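Local structure of DNA polymerase (Bacillus phage phi29, 2PY5) at residues V210-L216 and D423-M429. The protein replicates the viral genome by protein-primed, highly processive strand-displacement DNA synthesis and also carries a 3'-5' exonuclease activity. The protein carries 2 engineered substitutions. Residues are numbered along the deposited sequence; the frame is centred on the assembly and turned at random.
Sequences VFPTLSL and DPVYTPM. With EDO (1,2-ethanediol), chain M.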
loop_
_atom_site.group_PDB
_atom_site.type_symbol
_atom_site.label_atom_id
_atom_site.label_comp_id
_atom_site.label_asym_id
_atom_site.label_seq_id
_atom_site.Cartn_x
_atom_site.Cartn_y
_atom_site.Cartn_z
ATOM N N VAL F 210 27.005 3.683 4.847
ATOM C CA VAL F 210 26.380 4.600 3.890
ATOM C C VAL F 210 25.012 5.125 4.330
ATOM O O VAL F 210 24.580 6.178 3.851
ATOM C CB VAL F 210 26.302 4.028 2.453
ATOM C CG1 VAL F 210 27.693 3.520 2.009
ATOM C CG2 VAL F 210 25.256 2.977 2.319
ATOM N N PHE F 211 24.326 4.408 5.227
ATOM C CA PHE F 211 23.026 4.877 5.750
ATOM C C PHE F 211 23.101 5.021 7.272
ATOM O O PHE F 211 22.504 4.221 8.014
ATOM C CB PHE F 211 21.905 3.931 5.335
ATOM C CG PHE F 211 21.805 3.723 3.858
ATOM C CD1 PHE F 211 21.870 2.448 3.309
ATOM C CD2 PHE F 211 21.667 4.814 2.994
ATOM C CE1 PHE F 211 21.774 2.266 1.937
ATOM C CE2 PHE F 211 21.561 4.643 1.630
ATOM C CZ PHE F 211 21.608 3.374 1.088
ATOM N N PRO F 212 23.830 6.042 7.740
ATOM C CA PRO F 212 23.997 6.273 9.153
ATOM C C PRO F 212 22.677 6.696 9.787
ATOM O O PRO F 212 21.777 7.231 9.104
ATOM C CB PRO F 212 25.013 7.408 9.205
ATOM C CG PRO F 212 24.805 8.141 7.953
ATOM C CD PRO F 212 24.512 7.081 6.951
ATOM N N THR F 213 22.559 6.442 11.080
ATOM C CA THR F 213 21.349 6.772 11.813
ATOM C C THR F 213 21.326 8.255 12.069
ATOM O O THR F 213 22.250 8.796 12.688
ATOM C CB THR F 213 21.317 6.046 13.159
ATOM O OG1 THR F 213 21.496 4.647 12.945
ATOM C CG2 THR F 213 19.986 6.293 13.863
ATOM N N LEU F 214 20.295 8.937 11.568
ATOM C CA LEU F 214 20.146 10.353 11.815
ATOM C C LEU F 214 19.463 10.587 13.159
ATOM O O LEU F 214 18.675 9.761 13.648
ATOM C CB LEU F 214 19.341 11.031 10.704
ATOM C CG LEU F 214 19.905 10.974 9.261
ATOM C CD1 LEU F 214 19.216 12.097 8.470
ATOM C CD2 LEU F 214 21.410 11.067 9.179
ATOM N N SER F 215 19.773 11.725 13.764
ATOM C CA SER F 215 19.089 12.116 14.972
ATOM C C SER F 215 17.594 12.268 14.681
ATOM O O SER F 215 17.171 12.480 13.535
ATOM C CB SER F 215 19.641 13.428 15.498
ATOM O OG SER F 215 19.233 14.500 14.673
ATOM N N LEU F 216 16.784 12.171 15.720
ATOM C CA LEU F 216 15.361 12.344 15.549
ATOM C C LEU F 216 15.016 13.740 14.999
ATOM O O LEU F 216 14.110 13.867 14.178
ATOM C CB LEU F 216 14.624 12.080 16.859
ATOM C CG LEU F 216 14.716 10.619 17.330
ATOM C CD1 LEU F 216 14.111 10.460 18.740
ATOM C CD2 LEU F 216 14.051 9.661 16.349
ATOM N N ASP F 423 15.269 3.776 16.002
ATOM C CA ASP F 423 16.144 4.401 15.019
ATOM C C ASP F 423 15.432 4.573 13.666
ATOM O O ASP F 423 14.738 3.654 13.192
ATOM C CB ASP F 423 17.391 3.555 14.760
ATOM C CG ASP F 423 18.385 3.561 15.917
ATOM O OD1 ASP F 423 18.275 4.396 16.834
ATOM O OD2 ASP F 423 19.314 2.719 15.882
ATOM N N PRO F 424 15.635 5.725 13.028
ATOM C CA PRO F 424 15.289 5.845 11.620
ATOM C C PRO F 424 16.092 4.847 10.783
ATOM O O PRO F 424 17.083 4.286 11.252
ATOM C CB PRO F 424 15.731 7.271 11.249
ATOM C CG PRO F 424 16.111 7.932 12.447
ATOM C CD PRO F 424 16.222 6.963 13.568
ATOM N N VAL F 425 15.634 4.634 9.559
ATOM C CA VAL F 425 16.322 3.810 8.589
ATOM C C VAL F 425 17.192 4.803 7.807
ATOM O O VAL F 425 18.328 5.059 8.218
ATOM C CB VAL F 425 15.345 2.973 7.719
ATOM C CG1 VAL F 425 16.120 2.156 6.717
ATOM C CG2 VAL F 425 14.435 2.060 8.601
ATOM N N TYR F 426 16.684 5.385 6.728
ATOM C CA TYR F 426 17.422 6.476 6.033
ATOM C C TYR F 426 16.456 7.263 5.179
ATOM O O TYR F 426 16.304 7.070 3.979
ATOM C CB TYR F 426 18.636 5.946 5.238
ATOM C CG TYR F 426 19.554 7.074 4.819
ATOM C CD1 TYR F 426 20.410 7.684 5.745
ATOM C CD2 TYR F 426 19.556 7.563 3.525
ATOM C CE1 TYR F 426 21.236 8.748 5.362
ATOM C CE2 TYR F 426 20.374 8.632 3.162
ATOM C CZ TYR F 426 21.194 9.216 4.096
ATOM O OH TYR F 426 22.005 10.284 3.722
ATOM N N THR F 427 15.746 8.152 5.854
ATOM C CA THR F 427 14.632 8.878 5.249
ATOM C C THR F 427 15.021 9.697 3.999
ATOM O O THR F 427 14.211 9.785 3.074
ATOM C CB THR F 427 13.913 9.728 6.311
ATOM O OG1 THR F 427 13.564 8.878 7.423
ATOM C CG2 THR F 427 12.636 10.384 5.748
ATOM N N PRO F 428 16.253 10.265 3.930
ATOM C CA PRO F 428 16.571 10.999 2.695
ATOM C C PRO F 428 16.398 10.138 1.425
ATOM O O PRO F 428 16.053 10.641 0.379
ATOM C CB PRO F 428 18.042 11.370 2.889
ATOM C CG PRO F 428 18.188 11.455 4.362
ATOM C CD PRO F 428 17.360 10.358 4.905
ATOM N N MET F 429 16.695 8.835 1.526
ATOM C CA MET F 429 16.573 7.971 0.368
ATOM C C MET F 429 15.132 7.893 -0.106
ATOM O O MET F 429 14.854 7.943 -1.309
ATOM C CB MET F 429 17.137 6.576 0.685
ATOM C CG MET F 429 17.181 5.594 -0.432
ATOM S SD MET F 429 18.157 6.153 -1.829
ATOM C CE MET F 429 19.844 5.687 -1.506
HETATM C C1 EDO M . 24.570 2.553 11.642
HETATM O O1 EDO M . 25.584 3.310 10.965
HETATM C C2 EDO M . 23.187 2.856 11.067
HETATM O O2 EDO M . 22.945 2.209 9.816
HETATM O O HOH W 1 20.146 3.355 9.021
HETATM O O HOH W 2 18.990 7.494 9.320
#
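The Tyr426 ring is sandwiched between Phe211 and Pro428: Phe211 CD2 stands 3.4 Å above one face of the phenol ring, offset toward the rim, while Pro428 CD covers the opposite face. The two aromatic rings pack obliquely, planes at 46° and centroids 5.2 Å apart. Tyr426 leaves its backbone toward 210-216, and chi1 of -166°, with CG anti to the backbone N, lays the ring beside Phe211 and Pro212; Pro212 O lies in the plane at the ring edge, 3.7 Å from Tyr426 CD1. Met429, bent at chi2 and chi3, brings its methyl to the edge of the Phe211 ring, where Met429 CE lies 3.7 Å from Phe211 CE2. Further along, Thr213 CG2 lies 3.8 Å from Pro424 CD, and Leu214 O sits 3.4 Å from Pro424 CG.

Polar linkage between the backbones runs through two waters, both donating to Val425 O. One also donates to Phe211 O; the other donates to Pro212 O and accepts from Leu214 N, which ties the 212-214 part of the loop to that carbonyl.

In the second shell, Tyr426 OH hydrogen-bonds to Gly266 O, and Phe207 and Phe393 pack edge-to-face with Phe211. The contact thus joins the loop between helices 204-210 and 216-223, in the region involved in DNA binding and in coordinating synthesis with degradation, to the approach to polymerization-region helix 427-447 and its first turn, alongside strands 263-265 and 267-272.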